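Long-range contacts in catalase-3 (Neurospora crassa, PDB 4AJ9), which uses heme to convert hydrogen peroxide into water and oxygen, and probably protects the cell from the toxic effects of peroxide: residues P98-F103 / E324-Q329; A123-T128 / P369-V374; N132-G137 / P330-R335. All blocks are in the same frame, centred on the assembly; numbering follows the deposited sequence.

Contact 1 (P98-F103 / E324-Q329); sequences PVFVRF and EQISFQ. With HEM (protoporphyrin IX containing Fe), chain Y.
Phe100 and Arg102, which lie on strand 96-104 of the antiparallel catalase β-barrel, both project toward the loop 324-329 and meet Ile326 and Phe328, the Arg102-Phe328 end lying against a heme propionate. The dense half of the contact is apolar. Ile326 brings its terminal methyl, CD1, to within 3.5 Å of Phe100 CD1, and the same methyl also lies against CB and CG of the phenylalanine. An extended chain, with CG1 anti to the backbone N (chi1 -163°) and CD1 anti in turn, carries the methyl out to the strand. Phe328 fits in beside it: its CE2 packs on Arg102 CB at 3.7 Å, while CZ presents the ring edge to Phe100 O at 4.0 Å. Another part of that edge faces the propionate, CD2 lying 3.3 Å from HEM O1A. The ring is held further by a cation-pi interaction with Arg125.

Toward Glu324, at the end of helix 319-324, the fit is looser, though still buried. Arg102 NH2 and Glu324 OE1 stay 4.9 Å apart, and no direct hydrogen bond joins the two segments. A single water spans the gap, accepting from Arg102 NH2 and donating to Glu324 OE1 at 2.7 Å. The opposite charges probably still attract through this bridge. Arg102 NH2 also donates to the carbonyl of His65, a predicted active-site residue, so one guanidinium bonds both the propionate and the main chain there. The propionate itself is bound at the guanidinium edge, where Arg102 NH1 donates in plane to HEM O2A at 2.7 Å with an N-H...O angle of 160°.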
loop_
_atom_site.group_PDB
_atom_site.type_symbol
_atom_site.label_atom_id
_atom_site.label_comp_id
_atom_site.label_asym_id
_atom_site.label_seq_id
_atom_site.Cartn_x
_atom_site.Cartn_y
_atom_site.Cartn_z
ATOM N N PRO C 98 12.202 -18.991 -23.772
ATOM C CA PRO C 98 10.862 -19.069 -23.171
ATOM C C PRO C 98 10.097 -17.767 -23.350
ATOM O O PRO C 98 10.698 -16.691 -23.325
ATOM C CB PRO C 98 11.144 -19.275 -21.680
ATOM C CG PRO C 98 12.597 -19.739 -21.605
ATOM C CD PRO C 98 13.279 -19.110 -22.774
ATOM N N VAL C 99 8.783 -17.867 -23.520
ATOM C CA VAL C 99 7.940 -16.681 -23.602
ATOM C C VAL C 99 6.718 -16.831 -22.708
ATOM O O VAL C 99 6.338 -17.943 -22.315
ATOM C CB VAL C 99 7.467 -16.392 -25.050
ATOM C CG1 VAL C 99 8.662 -16.319 -26.004
ATOM C CG2 VAL C 99 6.461 -17.454 -25.527
ATOM N N PHE C 100 6.119 -15.702 -22.364
ATOM C CA PHE C 100 4.768 -15.709 -21.828
ATOM C C PHE C 100 3.991 -14.663 -22.597
ATOM O O PHE C 100 4.503 -13.580 -22.875
ATOM C CB PHE C 100 4.747 -15.399 -20.327
ATOM C CG PHE C 100 3.377 -15.536 -19.706
ATOM C CD1 PHE C 100 2.461 -14.502 -19.771
ATOM C CD2 PHE C 100 3.010 -16.707 -19.061
ATOM C CE1 PHE C 100 1.193 -14.625 -19.205
ATOM C CE2 PHE C 100 1.737 -16.841 -18.488
ATOM C CZ PHE C 100 0.833 -15.800 -18.570
ATOM N N VAL C 101 2.757 -14.982 -22.957
ATOM C CA VAL C 101 1.940 -14.044 -23.704
ATOM C C VAL C 101 0.616 -13.806 -22.994
ATOM O O VAL C 101 -0.042 -14.754 -22.563
ATOM C CB VAL C 101 1.654 -14.565 -25.134
ATOM C CG1 VAL C 101 0.591 -13.705 -25.806
ATOM C CG2 VAL C 101 2.925 -14.580 -25.949
ATOM N N ARG C 102 0.228 -12.543 -22.851
ATOM C CA ARG C 102 -1.103 -12.237 -22.356
ATOM C C ARG C 102 -1.895 -11.484 -23.422
ATOM O O ARG C 102 -1.412 -10.506 -23.999
ATOM C CB ARG C 102 -1.045 -11.419 -21.063
ATOM C CG ARG C 102 -2.406 -11.128 -20.449
ATOM C CD ARG C 102 -2.217 -10.526 -19.051
ATOM N NE ARG C 102 -3.487 -10.237 -18.395
ATOM C CZ ARG C 102 -4.234 -9.171 -18.654
ATOM N NH1 ARG C 102 -3.838 -8.290 -19.571
ATOM N NH2 ARG C 102 -5.381 -8.986 -18.007
ATOM N N PHE C 103 -3.103 -11.972 -23.694
ATOM C CA PHE C 103 -4.009 -11.347 -24.657
ATOM C C PHE C 103 -5.099 -10.700 -23.827
ATOM O O PHE C 103 -5.346 -11.132 -22.716
ATOM C CB PHE C 103 -4.652 -12.399 -25.558
ATOM C CG PHE C 103 -3.675 -13.258 -26.294
ATOM C CD1 PHE C 103 -3.066 -12.793 -27.459
ATOM C CD2 PHE C 103 -3.383 -14.548 -25.851
ATOM C CE1 PHE C 103 -2.174 -13.589 -28.164
ATOM C CE2 PHE C 103 -2.479 -15.360 -26.554
ATOM C CZ PHE C 103 -1.878 -14.875 -27.723
ATOM N N GLU C 324 -2.319 -12.895 -13.786
ATOM C CA GLU C 324 -2.728 -11.626 -13.175
ATOM C C GLU C 324 -1.536 -10.774 -12.721
ATOM O O GLU C 324 -1.528 -9.554 -12.913
ATOM C CB GLU C 324 -3.684 -11.849 -11.994
ATOM C CG GLU C 324 -4.299 -10.549 -11.459
ATOM C CD GLU C 324 -5.260 -9.898 -12.452
ATOM O OE1 GLU C 324 -5.717 -10.603 -13.380
ATOM O OE2 GLU C 324 -5.570 -8.689 -12.296
ATOM N N GLN C 325 -0.532 -11.419 -12.127
ATOM C CA GLN C 325 0.612 -10.707 -11.577
ATOM C C GLN C 325 1.668 -10.278 -12.602
ATOM O O GLN C 325 2.432 -9.371 -12.332
ATOM C CB GLN C 325 1.284 -11.504 -10.454
ATOM C CG GLN C 325 0.487 -11.535 -9.152
ATOM C CD GLN C 325 1.314 -11.982 -7.944
ATOM O OE1 GLN C 325 1.297 -11.335 -6.894
ATOM N NE2 GLN C 325 2.015 -13.098 -8.081
ATOM N N ILE C 326 1.733 -10.919 -13.763
ATOM C CA ILE C 326 2.769 -10.536 -14.720
ATOM C C ILE C 326 2.668 -9.044 -15.087
ATOM O O ILE C 326 1.576 -8.521 -15.303
ATOM C CB ILE C 326 2.794 -11.421 -15.987
ATOM C CG1 ILE C 326 4.137 -11.249 -16.714
ATOM C CG2 ILE C 326 1.570 -11.135 -16.874
ATOM C CD1 ILE C 326 4.370 -12.236 -17.898
ATOM N N SER C 327 3.819 -8.377 -15.136
ATOM C CA SER C 327 3.889 -6.926 -15.304
ATOM C C SER C 327 4.687 -6.595 -16.556
ATOM O O SER C 327 5.927 -6.583 -16.511
ATOM C CB SER C 327 4.614 -6.306 -14.100
ATOM O OG SER C 327 3.911 -6.528 -12.888
ATOM N N PHE C 328 4.001 -6.327 -17.666
ATOM C CA PHE C 328 4.685 -6.008 -18.923
ATOM C C PHE C 328 5.139 -4.554 -18.926
ATOM O O PHE C 328 4.546 -3.715 -18.248
ATOM C CB PHE C 328 3.769 -6.248 -20.126
ATOM C CG PHE C 328 3.495 -7.705 -20.415
ATOM C CD1 PHE C 328 4.374 -8.451 -21.200
ATOM C CD2 PHE C 328 2.343 -8.314 -19.941
ATOM C CE1 PHE C 328 4.111 -9.782 -21.473
ATOM C CE2 PHE C 328 2.086 -9.651 -20.215
ATOM C CZ PHE C 328 2.973 -10.375 -20.983
ATOM N N GLN C 329 6.190 -4.268 -19.692
ATOM C CA GLN C 329 6.692 -2.904 -19.867
ATOM C C GLN C 329 7.390 -2.758 -21.221
ATOM O O GLN C 329 8.283 -3.545 -21.546
ATOM C CB GLN C 329 7.733 -2.554 -18.808
ATOM C CG GLN C 329 7.269 -2.478 -17.359
ATOM C CD GLN C 329 8.393 -1.949 -16.480
ATOM O OE1 GLN C 329 9.023 -0.954 -16.816
ATOM N NE2 GLN C 329 8.671 -2.632 -15.374
HETATM C CHA HEM Y . -1.474 -2.094 -20.494
HETATM C CHB HEM Y . -0.763 -2.134 -25.309
HETATM C CHC HEM Y . -0.601 2.707 -25.282
HETATM C CHD HEM Y . -0.422 2.676 -20.442
HETATM C C1A HEM Y . -1.344 -2.538 -21.798
HETATM C C2A HEM Y . -1.424 -3.920 -22.259
HETATM C C3A HEM Y . -1.242 -3.921 -23.591
HETATM C C4A HEM Y . -1.020 -2.553 -24.015
HETATM C CMA HEM Y . -1.239 -5.146 -24.538
HETATM C CAA HEM Y . -1.724 -5.148 -21.358
HETATM C CBA HEM Y . -0.454 -5.904 -20.985
HETATM C CGA HEM Y . -0.845 -7.132 -20.205
HETATM O O1A HEM Y . -0.601 -7.171 -18.974
HETATM O O2A HEM Y . -1.414 -8.077 -20.815
HETATM C C1B HEM Y . -0.598 -0.824 -25.716
HETATM C C2B HEM Y . -0.226 -0.388 -27.051
HETATM C C3B HEM Y . -0.201 0.954 -27.055
HETATM C C4B HEM Y . -0.529 1.401 -25.716
HETATM C CMB HEM Y . 0.048 -1.372 -28.212
HETATM C CAB HEM Y . 0.168 1.920 -28.206
HETATM C CBB HEM Y . 0.976 1.524 -29.197
HETATM C C1C HEM Y . -0.453 3.101 -23.974
HETATM C C2C HEM Y . -0.077 4.429 -23.515
HETATM C C3C HEM Y . -0.055 4.402 -22.180
HETATM C C4C HEM Y . -0.365 3.062 -21.753
HETATM C CMC HEM Y . 0.185 5.647 -24.421
HETATM C CAC HEM Y . 0.323 5.524 -21.204
HETATM C CBC HEM Y . 1.244 6.419 -21.566
HETATM C C1D HEM Y . -0.699 1.416 -20.001
HETATM C C2D HEM Y . -0.759 1.044 -18.611
HETATM C C3D HEM Y . -1.090 -0.442 -18.627
HETATM C C4D HEM Y . -1.186 -0.819 -20.020
HETATM C CMD HEM Y . -0.536 1.972 -17.399
HETATM C CAD HEM Y . -1.262 -1.358 -17.405
HETATM C CBD HEM Y . 0.071 -2.067 -17.193
HETATM C CGD HEM Y . 0.007 -2.891 -15.935
HETATM O O1D HEM Y . 0.820 -3.838 -15.808
HETATM O O2D HEM Y . -0.874 -2.617 -15.080
HETATM N NA HEM Y . -1.092 -1.741 -22.897
HETATM N NB HEM Y . -0.768 0.291 -24.937
HETATM N NC HEM Y . -0.616 2.294 -22.868
HETATM N ND HEM Y . -0.947 0.306 -20.799
HETATM FE FE HEM Y . -0.758 0.249 -22.892
HETATM O O HOH W 1 -5.249 -11.101 -15.942
#

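Contact 2 (A123-T128 / P369-V374)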
loop_
_atom_site.group_PDB
_atom_site.type_symbol
_atom_site.label_atom_id
_atom_site.label_comp_id
_atom_site.label_asym_id
_atom_site.label_seq_id
_atom_site.Cartn_x
_atom_site.Cartn_y
_atom_site.Cartn_z
ATOM N N ALA C 123 0.515 -9.148 -25.750
ATOM C CA ALA C 123 1.759 -8.757 -25.097
ATOM C C ALA C 123 2.613 -9.977 -24.893
ATOM O O ALA C 123 2.156 -10.962 -24.324
ATOM C CB ALA C 123 1.469 -8.082 -23.749
ATOM N N THR C 124 3.867 -9.900 -25.328
ATOM C CA THR C 124 4.760 -11.052 -25.317
ATOM C C THR C 124 6.024 -10.733 -24.547
ATOM O O THR C 124 6.684 -9.737 -24.827
ATOM C CB THR C 124 5.235 -11.387 -26.743
ATOM O OG1 THR C 124 4.107 -11.621 -27.592
ATOM C CG2 THR C 124 6.170 -12.606 -26.732
ATOM N N ARG C 125 6.384 -11.586 -23.596
ATOM C CA ARG C 125 7.684 -11.452 -22.951
ATOM C C ARG C 125 8.641 -12.526 -23.457
ATOM O O ARG C 125 8.310 -13.720 -23.456
ATOM C CB ARG C 125 7.565 -11.569 -21.429
ATOM C CG ARG C 125 8.930 -11.737 -20.734
ATOM C CD ARG C 125 8.817 -11.388 -19.256
ATOM N NE ARG C 125 8.313 -10.028 -19.115
ATOM C CZ ARG C 125 7.709 -9.554 -18.037
ATOM N NH1 ARG C 125 7.535 -10.329 -16.969
ATOM N NH2 ARG C 125 7.272 -8.293 -18.034
ATOM N N PHE C 126 9.829 -12.106 -23.883
ATOM C CA PHE C 126 10.897 -13.051 -24.181
ATOM C C PHE C 126 11.812 -13.042 -22.982
ATOM O O PHE C 126 12.334 -11.993 -22.616
ATOM C CB PHE C 126 11.706 -12.601 -25.404
ATOM C CG PHE C 126 10.904 -12.464 -26.667
ATOM C CD1 PHE C 126 10.274 -11.267 -26.973
ATOM C CD2 PHE C 126 10.837 -13.509 -27.582
ATOM C CE1 PHE C 126 9.548 -11.127 -28.156
ATOM C CE2 PHE C 126 10.122 -13.373 -28.779
ATOM C CZ PHE C 126 9.480 -12.178 -29.060
ATOM N N TYR C 127 11.993 -14.194 -22.349
ATOM C CA TYR C 127 12.903 -14.293 -21.224
ATOM C C TYR C 127 14.295 -14.641 -21.780
ATOM O O TYR C 127 14.714 -15.804 -21.741
ATOM C CB TYR C 127 12.417 -15.379 -20.256
ATOM C CG TYR C 127 11.078 -15.120 -19.586
ATOM C CD1 TYR C 127 9.871 -15.474 -20.206
ATOM C CD2 TYR C 127 11.017 -14.563 -18.313
ATOM C CE1 TYR C 127 8.646 -15.252 -19.572
ATOM C CE2 TYR C 127 9.805 -14.340 -17.675
ATOM C CZ TYR C 127 8.624 -14.688 -18.308
ATOM O OH TYR C 127 7.429 -14.460 -17.664
ATOM N N THR C 128 14.995 -13.640 -22.323
ATOM C CA THR C 128 16.257 -13.881 -23.034
ATOM C C THR C 128 17.418 -14.022 -22.077
ATOM O O THR C 128 17.304 -13.683 -20.896
ATOM C CB THR C 128 16.603 -12.757 -24.033
ATOM O OG1 THR C 128 17.284 -11.682 -23.350
ATOM C CG2 THR C 128 15.348 -12.226 -24.710
ATOM N N PRO C 369 7.978 -14.541 -9.203
ATOM C CA PRO C 369 8.450 -15.602 -10.105
ATOM C C PRO C 369 8.150 -15.324 -11.580
ATOM O O PRO C 369 9.029 -15.511 -12.426
ATOM C CB PRO C 369 7.694 -16.832 -9.608
ATOM C CG PRO C 369 7.517 -16.558 -8.119
ATOM C CD PRO C 369 7.220 -15.075 -8.057
ATOM N N ILE C 370 6.938 -14.876 -11.891
ATOM C CA ILE C 370 6.556 -14.686 -13.299
ATOM C C ILE C 370 7.265 -13.489 -13.949
ATOM O O ILE C 370 7.409 -13.439 -15.171
ATOM C CB ILE C 370 5.009 -14.568 -13.474
ATOM C CG1 ILE C 370 4.608 -14.664 -14.955
ATOM C CG2 ILE C 370 4.485 -13.289 -12.847
ATOM C CD1 ILE C 370 4.730 -16.077 -15.550
ATOM N N ASN C 371 7.720 -12.537 -13.131
ATOM C CA ASN C 371 8.465 -11.379 -13.631
ATOM C C ASN C 371 9.987 -11.555 -13.668
ATOM O O ASN C 371 10.680 -10.827 -14.372
ATOM C CB ASN C 371 8.115 -10.130 -12.824
ATOM C CG ASN C 371 6.752 -9.585 -13.175
ATOM O OD1 ASN C 371 6.337 -9.634 -14.333
ATOM N ND2 ASN C 371 6.045 -9.065 -12.178
ATOM N N ARG C 372 10.518 -12.506 -12.900
ATOM C CA ARG C 372 11.969 -12.691 -12.871
ATOM C C ARG C 372 12.539 -13.009 -14.246
ATOM O O ARG C 372 11.954 -13.782 -15.005
ATOM C CB ARG C 372 12.360 -13.820 -11.911
ATOM C CG ARG C 372 12.102 -13.538 -10.455
ATOM C CD ARG C 372 12.652 -14.669 -9.615
ATOM N NE ARG C 372 14.087 -14.818 -9.838
ATOM C CZ ARG C 372 14.882 -15.581 -9.098
ATOM N NH1 ARG C 372 14.378 -16.267 -8.082
ATOM N NH2 ARG C 372 16.177 -15.657 -9.372
ATOM N N PRO C 373 13.699 -12.419 -14.569
ATOM C CA PRO C 373 14.427 -12.817 -15.777
ATOM C C PRO C 373 15.086 -14.160 -15.530
ATOM O O PRO C 373 15.164 -14.559 -14.370
ATOM C CB PRO C 373 15.508 -11.738 -15.903
ATOM C CG PRO C 373 15.786 -11.347 -14.485
ATOM C CD PRO C 373 14.422 -11.393 -13.801
ATOM N N VAL C 374 15.532 -14.842 -16.587
ATOM C CA VAL C 374 16.328 -16.059 -16.424
ATOM C C VAL C 374 17.834 -15.759 -16.401
ATOM O O VAL C 374 18.639 -16.640 -16.135
ATOM C CB VAL C 374 16.039 -17.102 -17.529
ATOM C CG1 VAL C 374 14.591 -17.594 -17.440
ATOM C CG2 VAL C 374 16.333 -16.526 -18.900
HETATM O O HOH W 2 15.443 -13.234 -18.997
#
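Tyr127 reaches from strand 121-128 into the loop 369-374 and donates its phenolic hydrogen to the main-chain carbonyl of Ile370, OH to O 2.7 Å. The hydroxyl lies in the plane of that carbonyl, with a C=O...OH angle of 155°. A second carbonyl borders the same ring edge, Arg372 O standing 3.5 Å from Tyr127 CE2, so two loop carbonyls line the tyrosine. Behind the hydroxyl, CD1 of Ile370 closes in at 3.8 Å from Tyr127 OH.

Val374 holds the other end of the tyrosine. Its CG2 sits 3.3 Å from Tyr127 O and also rests near Thr128 O, while CG1 packs more loosely on Tyr127 CB. One water adds a bridge here, donating to Thr128 O and accepting from Val374 N. This is where strand 121-128 of the catalase β-barrel finishes: Tyr127 is the centre of an inverse gamma turn, with a weak bond from Thr128 N to Phe126 O, and the loop that follows helix 343-360 is laid against that end.

Arg125 supplies the third part. CD lies over one face of the Tyr127 ring, 3.4 Å above the plane and offset toward the rim; from there the chain bends (chi3 -57°) and turns the guanidinium toward Asn371. The Arg125 and Asn371 side chains cross at about a right angle, their flat groups 56° apart, and Arg125 NH1 donates in the guanidinium plane to a lone pair of Asn371 OD1 at 3.0 Å. Ser327 takes part from both directions, its O accepting from Arg125 NH2 and its N donating to Asn371 OD1.

Contact 3 (N132-G137 / P330-R335). With HEM (protoporphyrin IX containing Fe), chain Y.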
loop_
_atom_site.group_PDB
_atom_site.type_symbol
_atom_site.label_atom_id
_atom_site.label_comp_id
_atom_site.label_asym_id
_atom_site.label_seq_id
_atom_site.Cartn_x
_atom_site.Cartn_y
_atom_site.Cartn_z
ATOM N N ASN C 132 14.872 -9.592 -19.747
ATOM C CA ASN C 132 13.535 -9.692 -20.297
ATOM C C ASN C 132 13.306 -8.640 -21.368
ATOM O O ASN C 132 13.585 -7.465 -21.145
ATOM C CB ASN C 132 12.483 -9.530 -19.193
ATOM C CG ASN C 132 12.473 -10.692 -18.235
ATOM O OD1 ASN C 132 13.001 -11.760 -18.545
ATOM N ND2 ASN C 132 11.878 -10.494 -17.056
ATOM N N PHE C 133 12.802 -9.083 -22.522
ATOM C CA PHE C 133 12.396 -8.205 -23.610
ATOM C C PHE C 133 10.904 -8.380 -23.878
ATOM O O PHE C 133 10.454 -9.475 -24.179
ATOM C CB PHE C 133 13.184 -8.532 -24.886
ATOM C CG PHE C 133 12.750 -7.732 -26.080
ATOM C CD1 PHE C 133 12.741 -6.351 -26.034
ATOM C CD2 PHE C 133 12.348 -8.361 -27.252
ATOM C CE1 PHE C 133 12.334 -5.594 -27.140
ATOM C CE2 PHE C 133 11.955 -7.616 -28.367
ATOM C CZ PHE C 133 11.944 -6.227 -28.307
ATOM N N ASP C 134 10.136 -7.307 -23.744
ATOM C CA ASP C 134 8.693 -7.391 -23.949
ATOM C C ASP C 134 8.331 -6.615 -25.206
ATOM O O ASP C 134 8.782 -5.469 -25.400
ATOM C CB ASP C 134 7.910 -6.749 -22.800
ATOM C CG ASP C 134 8.100 -7.442 -21.464
ATOM O OD1 ASP C 134 8.713 -8.532 -21.391
ATOM O OD2 ASP C 134 7.601 -6.868 -20.472
ATOM N N ILE C 135 7.526 -7.245 -26.051
ATOM C CA ILE C 135 6.830 -6.537 -27.103
ATOM C C ILE C 135 5.382 -6.419 -26.655
ATOM O O ILE C 135 4.618 -7.393 -26.662
ATOM C CB ILE C 135 6.916 -7.272 -28.456
ATOM C CG1 ILE C 135 8.375 -7.301 -28.945
ATOM C CG2 ILE C 135 6.006 -6.611 -29.466
ATOM C CD1 ILE C 135 8.592 -8.153 -30.210
ATOM N N VAL C 136 5.015 -5.227 -26.231
ATOM C CA VAL C 136 3.684 -4.999 -25.668
ATOM C C VAL C 136 2.809 -4.444 -26.776
ATOM O O VAL C 136 2.746 -3.232 -26.987
ATOM C CB VAL C 136 3.745 -4.020 -24.475
ATOM C CG1 VAL C 136 2.356 -3.852 -23.827
ATOM C CG2 VAL C 136 4.766 -4.507 -23.453
ATOM N N GLY C 137 2.157 -5.346 -27.501
ATOM C CA GLY C 137 1.438 -4.980 -28.713
ATOM C C GLY C 137 -0.071 -5.108 -28.631
ATOM O O GLY C 137 -0.602 -5.506 -27.600
ATOM N N PRO C 330 7.007 -1.736 -22.003
ATOM C CA PRO C 330 7.766 -1.475 -23.228
ATOM C C PRO C 330 9.171 -0.996 -22.876
ATOM O O PRO C 330 10.046 -0.989 -23.745
ATOM C CB PRO C 330 6.966 -0.366 -23.921
ATOM C CG PRO C 330 5.662 -0.338 -23.249
ATOM C CD PRO C 330 5.856 -0.836 -21.861
ATOM N N GLY C 331 9.411 -0.638 -21.612
ATOM C CA GLY C 331 10.759 -0.267 -21.198
ATOM C C GLY C 331 11.636 -1.490 -20.960
ATOM O O GLY C 331 12.839 -1.388 -20.710
ATOM N N HIS C 332 11.021 -2.664 -20.994
ATOM C CA HIS C 332 11.795 -3.893 -20.896
ATOM C C HIS C 332 12.508 -4.090 -22.221
ATOM O O HIS C 332 11.998 -4.771 -23.121
ATOM C CB HIS C 332 10.882 -5.074 -20.594
ATOM C CG HIS C 332 10.521 -5.207 -19.147
ATOM N ND1 HIS C 332 9.495 -6.019 -18.709
ATOM C CD2 HIS C 332 11.065 -4.655 -18.037
ATOM C CE1 HIS C 332 9.417 -5.950 -17.390
ATOM N NE2 HIS C 332 10.362 -5.135 -16.958
ATOM N N ILE C 333 13.676 -3.469 -22.353
ATOM C CA ILE C 333 14.411 -3.506 -23.619
ATOM C C ILE C 333 15.765 -4.161 -23.406
ATOM O O ILE C 333 16.239 -4.244 -22.272
ATOM C CB ILE C 333 14.555 -2.082 -24.219
ATOM C CG1 ILE C 333 14.998 -2.134 -25.688
ATOM C CG2 ILE C 333 15.495 -1.205 -23.373
ATOM C CD1 ILE C 333 14.762 -0.805 -26.422
ATOM N N VAL C 334 16.368 -4.658 -24.483
ATOM C CA VAL C 334 17.643 -5.371 -24.388
ATOM C C VAL C 334 18.640 -4.840 -25.430
ATOM O O VAL C 334 18.243 -4.224 -26.419
ATOM C CB VAL C 334 17.458 -6.894 -24.593
ATOM C CG1 VAL C 334 16.551 -7.486 -23.506
ATOM C CG2 VAL C 334 16.872 -7.169 -25.982
ATOM N N ARG C 335 19.928 -5.077 -25.197
ATOM C CA ARG C 335 20.963 -4.757 -26.179
ATOM C C ARG C 335 20.552 -5.268 -27.549
ATOM O O ARG C 335 20.160 -6.427 -27.687
ATOM C CB ARG C 335 22.279 -5.425 -25.783
ATOM C CG ARG C 335 23.439 -5.114 -26.728
ATOM C CD ARG C 335 24.703 -5.857 -26.284
ATOM N NE ARG C 335 25.796 -5.741 -27.253
ATOM C CZ ARG C 335 26.815 -4.896 -27.136
ATOM N NH1 ARG C 335 26.892 -4.075 -26.092
ATOM N NH2 ARG C 335 27.763 -4.868 -28.063
HETATM C CHA HEM Y . -1.474 -2.094 -20.494
HETATM C CHB HEM Y . -0.763 -2.134 -25.309
HETATM C CHC HEM Y . -0.601 2.707 -25.282
HETATM C CHD HEM Y . -0.422 2.676 -20.442
HETATM C C1A HEM Y . -1.344 -2.538 -21.798
HETATM C C2A HEM Y . -1.424 -3.920 -22.259
HETATM C C3A HEM Y . -1.242 -3.921 -23.591
HETATM C C4A HEM Y . -1.020 -2.553 -24.015
HETATM C CMA HEM Y . -1.239 -5.146 -24.538
HETATM C CAA HEM Y . -1.724 -5.148 -21.358
HETATM C CBA HEM Y . -0.454 -5.904 -20.985
HETATM C CGA HEM Y . -0.845 -7.132 -20.205
HETATM O O1A HEM Y . -0.601 -7.171 -18.974
HETATM O O2A HEM Y . -1.414 -8.077 -20.815
HETATM C C1B HEM Y . -0.598 -0.824 -25.716
HETATM C C2B HEM Y . -0.226 -0.388 -27.051
HETATM C C3B HEM Y . -0.201 0.954 -27.055
HETATM C C4B HEM Y . -0.529 1.401 -25.716
HETATM C CMB HEM Y . 0.048 -1.372 -28.212
HETATM C CAB HEM Y . 0.168 1.920 -28.206
HETATM C CBB HEM Y . 0.976 1.524 -29.197
HETATM C C1C HEM Y . -0.453 3.101 -23.974
HETATM C C2C HEM Y . -0.077 4.429 -23.515
HETATM C C3C HEM Y . -0.055 4.402 -22.180
HETATM C C4C HEM Y . -0.365 3.062 -21.753
HETATM C CMC HEM Y . 0.185 5.647 -24.421
HETATM C CAC HEM Y . 0.323 5.524 -21.204
HETATM C CBC HEM Y . 1.244 6.419 -21.566
HETATM C C1D HEM Y . -0.699 1.416 -20.001
HETATM C C2D HEM Y . -0.759 1.044 -18.611
HETATM C C3D HEM Y . -1.090 -0.442 -18.627
HETATM C C4D HEM Y . -1.186 -0.819 -20.020
HETATM C CMD HEM Y . -0.536 1.972 -17.399
HETATM C CAD HEM Y . -1.262 -1.358 -17.405
HETATM C CBD HEM Y . 0.071 -2.067 -17.193
HETATM C CGD HEM Y . 0.007 -2.891 -15.935
HETATM O O1D HEM Y . 0.820 -3.838 -15.808
HETATM O O2D HEM Y . -0.874 -2.617 -15.080
HETATM N NA HEM Y . -1.092 -1.741 -22.897
HETATM N NB HEM Y . -0.768 0.291 -24.937
HETATM N NC HEM Y . -0.616 2.294 -22.868
HETATM N ND HEM Y . -0.947 0.306 -20.799
HETATM FE FE HEM Y . -0.758 0.249 -22.892
#
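Asp134 OD2 is gripped by two donors, the imidazole of His332 across the contact and the main-chain N of Gln329. The bond from His332 ND1 to Asp134 OD2 measures 2.7 Å. The two side chains run side by side, yet their flat groups stand 80° apart: ND1 points along its own ring plane but comes down on the oxygen from above the carboxylate, 58° out of that plane. Asp134 OD1 meanwhile forms a salt bridge with Arg125 NE, and His332 NE2 is hydrogen-bonded to Glu366 OE2, so the imidazole is fixed at both nitrogens and the carboxylate at both oxygens. The neighbouring arginine probably helps keep Asp134 ionised.

The backbone adds a second link between the same residues. Asp134 N donates to His332 O at 3.2 Å, and His332 is the centre of an inverse gamma turn closed by a weak bond from Ile333 N to Gly331 O. Phe133 leans on this turn, its CD1 3.4 Å from His332 O, and has Val334 CG1 against its CB at 3.8 Å. Asn132 O is buried here beside His332 CB without a hydrogen-bond partner in the model.

At the heme end, Val136 divides its methyls. CG2 lies 4.1 Å from Pro330 CD, while CG1 touches HEM C3A at 3.6 Å. Strand 131-138 of the β-barrel, paired on one side with strand 121-128, is thus covered by the loop 330-335, and Pro330 in turn packs on Arg348, Leu349 and Tyr352 of helix 343-360, the last being the probable axial ligand of the heme iron.

The three contacts dress consecutive strands of the barrel, 96-104, 121-128 and 131-138, and two of them draw on the stretch of chain, 324-335, that runs on from helix 319-324. Contacts 1 and 2 have centres about 7 Å apart and share the strand pairing at Phe100 O and Arg125 N, 2.8 Å. Arg125 joins all three: NH2 reaches Ser327 O of contact 1 at 2.7 Å, and NE reaches Asp134 OD1 of contact 3 at 2.8 Å. Contact 3, centred about 11 Å from contact 1, is also tied to it from Gln329 N to Asp134 OD2, 3.1 Å. All three reach the heme, contact 2 through Ala123, though the Arg125 side chain stays about 8 Å away.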